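Local structure of cyclic UMP-AMP synthase (6E0K) at residues A[76-79]-A[80-84]; A[266-269]-A[270-273]. The protein joins UTP and ATP into the cyclic dinucleotide 3',3'-cUAMP, the second messenger of a bacterial antiphage defence system that ends in abortive infection. One frame throughout, in Å; residues are numbered along the deposited sequence.

Interaction 1 of 2, residues A[76-79]-A[80-84]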
ATOM      1  N   THR A  76       3.369  25.673 -12.307  1.00 11.63           N
ATOM      2  CA  THR A  76       2.940  27.057 -12.303  1.00 10.41           C
ATOM      3  C   THR A  76       2.269  27.387 -13.626  1.00 11.97           C
ATOM      4  O   THR A  76       2.364  26.644 -14.605  1.00 12.96           O
ATOM      5  CB  THR A  76       4.118  28.004 -12.103  1.00 15.79           C
ATOM      6  OG1 THR A  76       4.984  27.914 -13.249  1.00 15.71           O
ATOM      7  CG2 THR A  76       4.886  27.653 -10.831  1.00 16.29           C
ATOM      8  N   ALA A  77       1.577  28.521 -13.645  1.00 12.98           N
ATOM      9  CA  ALA A  77       0.933  28.953 -14.880  1.00 13.42           C
ATOM     10  C   ALA A  77       1.941  29.101 -16.012  1.00 14.44           C
ATOM     11  O   ALA A  77       1.642  28.771 -17.170  1.00 15.00           O
ATOM     12  CB  ALA A  77       0.201  30.272 -14.648  1.00 15.74           C
ATOM     13  N   GLU A  78       3.129  29.630 -15.707  1.00 14.12           N
ATOM     14  CA  GLU A  78       4.151  29.798 -16.733  1.00 15.97           C
ATOM     15  C   GLU A  78       4.645  28.455 -17.257  1.00 14.48           C
ATOM     16  O   GLU A  78       4.847  28.295 -18.473  1.00 13.56           O
ATOM     17  CB  GLU A  78       5.311  30.634 -16.182  1.00 18.59           C
ATOM     18  CG  GLU A  78       6.560  30.682 -17.079  1.00 18.71           C
ATOM     19  CD  GLU A  78       6.343  31.364 -18.439  1.00 20.04           C
ATOM     20  OE1 GLU A  78       5.254  31.919 -18.719  1.00 23.95           O
ATOM     21  OE2 GLU A  78       7.303  31.355 -19.242  1.00 30.06           O
ATOM     22  N   GLN A  79       4.833  27.471 -16.369  1.00 15.58           N
ATOM     23  CA  GLN A  79       5.279  26.163 -16.836  1.00 12.26           C
ATOM     24  C   GLN A  79       4.215  25.515 -17.703  1.00 13.04           C
ATOM     25  O   GLN A  79       4.533  24.901 -18.732  1.00 13.74           O
ATOM     26  CB  GLN A  79       5.624  25.243 -15.665  1.00 14.14           C
ATOM     27  CG  GLN A  79       6.805  25.680 -14.824  1.00 16.10           C
ATOM     28  CD  GLN A  79       6.994  24.744 -13.625  1.00 18.33           C
ATOM     29  OE1 GLN A  79       6.081  24.576 -12.820  1.00 17.27           O
ATOM     30  NE2 GLN A  79       8.178  24.117 -13.515  1.00 22.06           N
ATOM     31  N   LYS A  80       2.941  25.656 -17.312  1.00 11.43           N
ATOM     32  CA  LYS A  80       1.856  25.123 -18.132  1.00  9.78           C
ATOM     33  C   LYS A  80       1.857  25.760 -19.512  1.00 11.79           C
ATOM     34  O   LYS A  80       1.660  25.070 -20.524  1.00 12.63           O
ATOM     35  CB  LYS A  80       0.511  25.345 -17.438  1.00 10.01           C
ATOM     36  CG  LYS A  80       0.331  24.531 -16.174  1.00 11.06           C
ATOM     37  CD  LYS A  80      -1.035  24.788 -15.555  1.00 17.06           C
ATOM     38  CE  LYS A  80      -1.103  24.283 -14.129  1.00 25.27           C
ATOM     39  NZ  LYS A  80      -2.416  24.678 -13.521  1.00 33.81           N
ATOM     40  N   ARG A  81       2.088  27.080 -19.572  1.00 12.16           N
ATOM     41  CA  ARG A  81       2.154  27.777 -20.854  1.00 11.75           C
ATOM     42  C   ARG A  81       3.295  27.244 -21.715  1.00 11.77           C
ATOM     43  O   ARG A  81       3.112  26.973 -22.906  1.00 14.33           O
ATOM     44  CB  ARG A  81       2.291  29.289 -20.635  1.00 17.76           C
ATOM     45  CG  ARG A  81       0.958  30.019 -20.492  1.00 22.87           C
ATOM     46  CD  ARG A  81       1.140  31.541 -20.638  1.00 19.95           C
ATOM     47  NE  ARG A  81       2.102  32.048 -19.672  1.00 22.97           N
ATOM     48  CZ  ARG A  81       1.774  32.462 -18.454  1.00 17.51           C
ATOM     49  NH1 ARG A  81       0.511  32.421 -18.057  1.00 20.22           N
ATOM     50  NH2 ARG A  81       2.717  32.911 -17.638  1.00 27.71           N
ATOM     51  N   ARG A  82       4.484  27.072 -21.128  1.00 12.00           N
ATOM     52  CA  ARG A  82       5.621  26.595 -21.915  1.00 14.17           C
ATOM     53  C   ARG A  82       5.367  25.206 -22.493  1.00 12.33           C
ATOM     54  O   ARG A  82       5.909  24.866 -23.549  1.00 14.71           O
ATOM     55  CB  ARG A  82       6.885  26.587 -21.056  1.00 13.98           C
ATOM     56  CG  ARG A  82       7.346  27.980 -20.620  1.00 16.80           C
ATOM     57  CD  ARG A  82       7.835  28.816 -21.805  1.00 22.21           C
ATOM     58  NE  ARG A  82       8.407  30.084 -21.359  1.00 31.63           N
ATOM     59  CZ  ARG A  82       8.987  30.976 -22.160  1.00 31.22           C
ATOM     60  NH1 ARG A  82       9.088  30.748 -23.463  1.00 28.28           N
ATOM     61  NH2 ARG A  82       9.476  32.098 -21.649  1.00 33.07           N
ATOM     62  N   PHE A  83       4.556  24.399 -21.818  1.00 13.19           N
ATOM     63  CA  PHE A  83       4.236  23.052 -22.275  1.00 11.17           C
ATOM     64  C   PHE A  83       3.015  23.003 -23.184  1.00 12.57           C
ATOM     65  O   PHE A  83       2.687  21.926 -23.698  1.00 12.55           O
ATOM     66  CB  PHE A  83       3.997  22.127 -21.074  1.00 10.20           C
ATOM     67  CG  PHE A  83       5.235  21.735 -20.326  1.00 15.54           C
ATOM     68  CD1 PHE A  83       6.430  21.497 -20.982  1.00 19.23           C
ATOM     69  CD2 PHE A  83       5.178  21.556 -18.954  1.00 14.26           C
ATOM     70  CE1 PHE A  83       7.562  21.110 -20.276  1.00 23.14           C
ATOM     71  CE2 PHE A  83       6.306  21.177 -18.227  1.00 16.33           C
ATOM     72  CZ  PHE A  83       7.497  20.945 -18.887  1.00 18.31           C
ATOM     73  N   GLY A  84       2.322  24.124 -23.393  1.00 11.71           N
ATOM     74  CA  GLY A  84       1.139  24.094 -24.235  1.00 12.40           C
ATOM     75  C   GLY A  84      -0.078  23.452 -23.597  1.00 11.01           C
ATOM     76  O   GLY A  84      -0.971  23.000 -24.310  1.00 12.60           O
TER

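Interaction 2 of 2, residues A[266-269]-A[270-273]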
ATOM      1  N   GLN A 266       1.931   9.406   7.903  1.00 25.09           N
ATOM      2  CA  GLN A 266       3.251   8.906   8.237  1.00 24.81           C
ATOM      3  C   GLN A 266       3.195   8.110   9.531  1.00 21.76           C
ATOM      4  O   GLN A 266       2.267   8.247  10.335  1.00 25.82           O
ATOM      5  CB  GLN A 266       4.238  10.069   8.373  1.00 26.31           C
ATOM      6  CG  GLN A 266       4.268  10.923   7.123  1.00 30.75           C
ATOM      7  CD  GLN A 266       4.975  12.225   7.335  1.00 36.58           C
ATOM      8  OE1 GLN A 266       4.590  13.022   8.190  1.00 36.18           O
ATOM      9  NE2 GLN A 266       6.027  12.454   6.563  1.00 45.71           N
ATOM     10  N   TRP A 267       4.211   7.282   9.722  1.00 19.98           N
ATOM     11  CA  TRP A 267       4.359   6.505  10.941  1.00 20.85           C
ATOM     12  C   TRP A 267       5.155   7.334  11.946  1.00 24.68           C
ATOM     13  O   TRP A 267       5.423   8.519  11.733  1.00 23.25           O
ATOM     14  CB  TRP A 267       5.036   5.174  10.629  1.00 19.50           C
ATOM     15  CG  TRP A 267       4.640   4.037  11.532  1.00 16.66           C
ATOM     16  CD1 TRP A 267       3.586   4.004  12.397  1.00 21.38           C
ATOM     17  CD2 TRP A 267       5.284   2.761  11.629  1.00 17.62           C
ATOM     18  NE1 TRP A 267       3.538   2.783  13.035  1.00 20.28           N
ATOM     19  CE2 TRP A 267       4.569   2.004  12.580  1.00 19.11           C
ATOM     20  CE3 TRP A 267       6.399   2.185  11.000  1.00 15.89           C
ATOM     21  CZ2 TRP A 267       4.933   0.692  12.920  1.00 16.79           C
ATOM     22  CZ3 TRP A 267       6.758   0.886  11.330  1.00 16.84           C
ATOM     23  CH2 TRP A 267       6.024   0.154  12.289  1.00 13.14           C
ATOM     24  N   SER A 268       5.543   6.728  13.059  1.00 21.94           N
ATOM     25  CA  SER A 268       6.432   7.385  13.999  1.00 21.71           C
ATOM     26  C   SER A 268       7.568   6.436  14.340  1.00 23.71           C
ATOM     27  O   SER A 268       7.397   5.213  14.346  1.00 21.17           O
ATOM     28  CB  SER A 268       5.694   7.839  15.265  1.00 29.10           C
ATOM     29  OG  SER A 268       5.476   6.769  16.169  1.00 29.11           O
ATOM     30  N   GLU A 269       8.750   7.011  14.567  1.00 21.03           N
ATOM     31  CA  GLU A 269       9.894   6.191  14.944  1.00 18.64           C
ATOM     32  C   GLU A 269       9.605   5.414  16.218  1.00 20.55           C
ATOM     33  O   GLU A 269      10.027   4.262  16.360  1.00 19.58           O
ATOM     34  CB  GLU A 269      11.137   7.054  15.140  1.00 20.41           C
ATOM     35  CG  GLU A 269      11.651   7.698  13.869  1.00 21.67           C
ATOM     36  CD  GLU A 269      12.988   8.352  14.091  1.00 29.79           C
ATOM     37  OE1 GLU A 269      13.811   7.759  14.821  1.00 29.71           O
ATOM     38  OE2 GLU A 269      13.206   9.465  13.562  1.00 27.56           O
ATOM     39  N   GLU A 270       8.876   6.020  17.152  1.00 19.30           N
ATOM     40  CA  GLU A 270       8.588   5.321  18.396  1.00 19.48           C
ATOM     41  C   GLU A 270       7.709   4.101  18.156  1.00 17.36           C
ATOM     42  O   GLU A 270       7.901   3.055  18.793  1.00 18.57           O
ATOM     43  CB  GLU A 270       7.940   6.271  19.400  1.00 22.02           C
ATOM     44  CG  GLU A 270       7.891   5.700  20.796  1.00 38.78           C
ATOM     45  CD  GLU A 270       9.272   5.540  21.431  1.00 52.19           C
ATOM     46  OE1 GLU A 270      10.271   6.092  20.895  1.00 52.92           O
ATOM     47  OE2 GLU A 270       9.365   4.852  22.466  1.00 59.49           O
ATOM     48  N   LYS A 271       6.746   4.200  17.233  1.00 16.54           N
ATOM     49  CA  LYS A 271       5.932   3.030  16.898  1.00 16.24           C
ATOM     50  C   LYS A 271       6.765   1.954  16.213  1.00 16.46           C
ATOM     51  O   LYS A 271       6.562   0.754  16.456  1.00 14.96           O
ATOM     52  CB  LYS A 271       4.755   3.428  15.997  1.00 20.71           C
ATOM     53  CG  LYS A 271       3.661   4.233  16.704  1.00 24.92           C
ATOM     54  CD  LYS A 271       2.907   3.381  17.712  1.00 28.79           C
ATOM     55  CE  LYS A 271       1.825   4.177  18.430  1.00 39.89           C
ATOM     56  NZ  LYS A 271       0.624   4.353  17.583  1.00 45.11           N
ATOM     57  N   ALA A 272       7.698   2.357  15.344  1.00 15.20           N
ATOM     58  CA  ALA A 272       8.592   1.382  14.724  1.00 13.50           C
ATOM     59  C   ALA A 272       9.462   0.691  15.768  1.00 15.14           C
ATOM     60  O   ALA A 272       9.654  -0.527  15.716  1.00 15.06           O
ATOM     61  CB  ALA A 272       9.461   2.059  13.662  1.00 12.57           C
ATOM     62  N   ARG A 273      10.012   1.456  16.719  1.00 14.84           N
ATOM     63  CA  ARG A 273      10.809   0.846  17.785  1.00 14.50           C
ATOM     64  C   ARG A 273       9.976  -0.110  18.626  1.00 15.17           C
ATOM     65  O   ARG A 273      10.479  -1.135  19.105  1.00 15.93           O
ATOM     66  CB  ARG A 273      11.415   1.934  18.669  1.00 16.10           C
ATOM     67  CG  ARG A 273      12.307   2.882  17.921  1.00 21.77           C
ATOM     68  CD  ARG A 273      13.609   2.228  17.603  1.00 30.59           C
ATOM     69  NE  ARG A 273      14.577   3.196  17.094  1.00 35.70           N
ATOM     70  CZ  ARG A 273      15.600   2.867  16.319  1.00 37.03           C
ATOM     71  NH1 ARG A 273      15.772   1.595  15.965  1.00 27.41           N
ATOM     72  NH2 ARG A 273      16.434   3.804  15.889  1.00 33.31           N
TER
HETATM   73  O   HOH W   1      13.879   6.113  17.352  1.00 30.15           O

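Interaction 1 of 2, residues A[76-79]-A[80-84]
Glu78 grips Arg81 and Arg82 at once, a salt-bridge network on the short helix 77-82, which opens with a capping box and closes in a Schellman motif. Chi1 of 170° turns CG of Glu78 away from its own N, and the bend at chi2 then carries the carboxylate forward along the outside of the helix, toward the next turn. OE1 of Glu78 takes NH2 of Arg81 at 2.9 Å on its anti lone pair, with a weak bond from NE beside it. The guanidinium of Arg81 in turn lies over the backbone, Ala77 O above its centre. Arg82 NE reaches OE2 of Glu78 at 2.7 Å from the syn side but well out of the carboxylate plane, carboxylate and guanidinium being nearly perpendicular. A glutamate suits position 78: its two oxygens can meet arginines three and four residues on, and its charge probably eases the closeness of the two cations.

At the helix's N-terminal end each capping-box side chain accepts the other residue's backbone N-H. The short hydroxyl OG1 of Thr76 suits Gln79 N, 3.2 Å away; the longer amide of Gln79 brings OE1 to Thr76 N at 3.0 Å, and its NE2 binds Asn142 O. Glycine suits position 84, where phi is positive (74°) and Gly84 N reaches Arg81 O at 3.0 Å, while Phe83 N donates to Gln79 O at 3.1 Å.

Interaction 2 of 2, residues A[266-269]-A[270-273]
Trp267 and Ala272 meet face to methyl beneath a capped helix start: Ser268 is the N-cap of helix 269-285, and the tryptophan just before it tucks its indole under the first turn. This is the tight side. CB of Ala272 lies 4.2 Å from the centroid of the six-membered ring of Trp267 in an off-centre CH-pi contact, and the backbone from Lys271 C to Ala272 N passes over the same face. The small methyl of alanine lets the helix come this close, with Ala272 CA only 3.7 Å from Trp267 CH2. At the pyrrole end, CB of Lys271 approaches NE1 of Trp267 to 3.3 Å. Phe214 stacks on the indole, so the large flat ring joins this helix start to helix 212-220, whose Ser212 binds ATP.

Serine suits the cap because its short hydroxyl can bend back to a backbone N-H. A chi1 of 79° turns OG of Ser268 in over its own backbone, from where it accepts from Lys271 N at 3.1 Å. The Ser268 carbonyl O then takes Ala272 N at 3.0 Å, and Glu269 O takes Arg273 N, which starts the regular helical bonding. Lys271 runs away from the turn to a salt bridge with Asp208.

The other side is looser: Glu270 is exposed, and Glu269 and Arg273, one helical turn apart, do not touch through their charges; opposite charge may still favour the pairing. Arg273 NH2 donates to Ala245 O and NH1 weakly to Leu242 O, while NE meets a water in the guanidinium plane. That water accepts from Arg273 NE and donates to Glu269 OE1, each at 3.0 Å.

In the fold
Interaction 1 comes first along the chain, in the nucleotidyltransferase domain; interaction 2 follows near the C-terminal end. Their centres are 40 Å apart and their nearest atoms about 23 Å. They share no helix: interaction 1 spans an entire short helix, 77-82, after strand 71-73 of the mixed sheet, interaction 2 only the first turn of the long last helix, 269-285. Interaction 1 is a peripheral surface element, its centre about 33 Å from the centre of the chain and away from the known nucleotide and magnesium sites. Interaction 2, about 17 Å from that centre, lies near ATP-binding Glu265 and Ser212, about 9 and 10 Å from the Trp267 side chain. The two are thus independent local features.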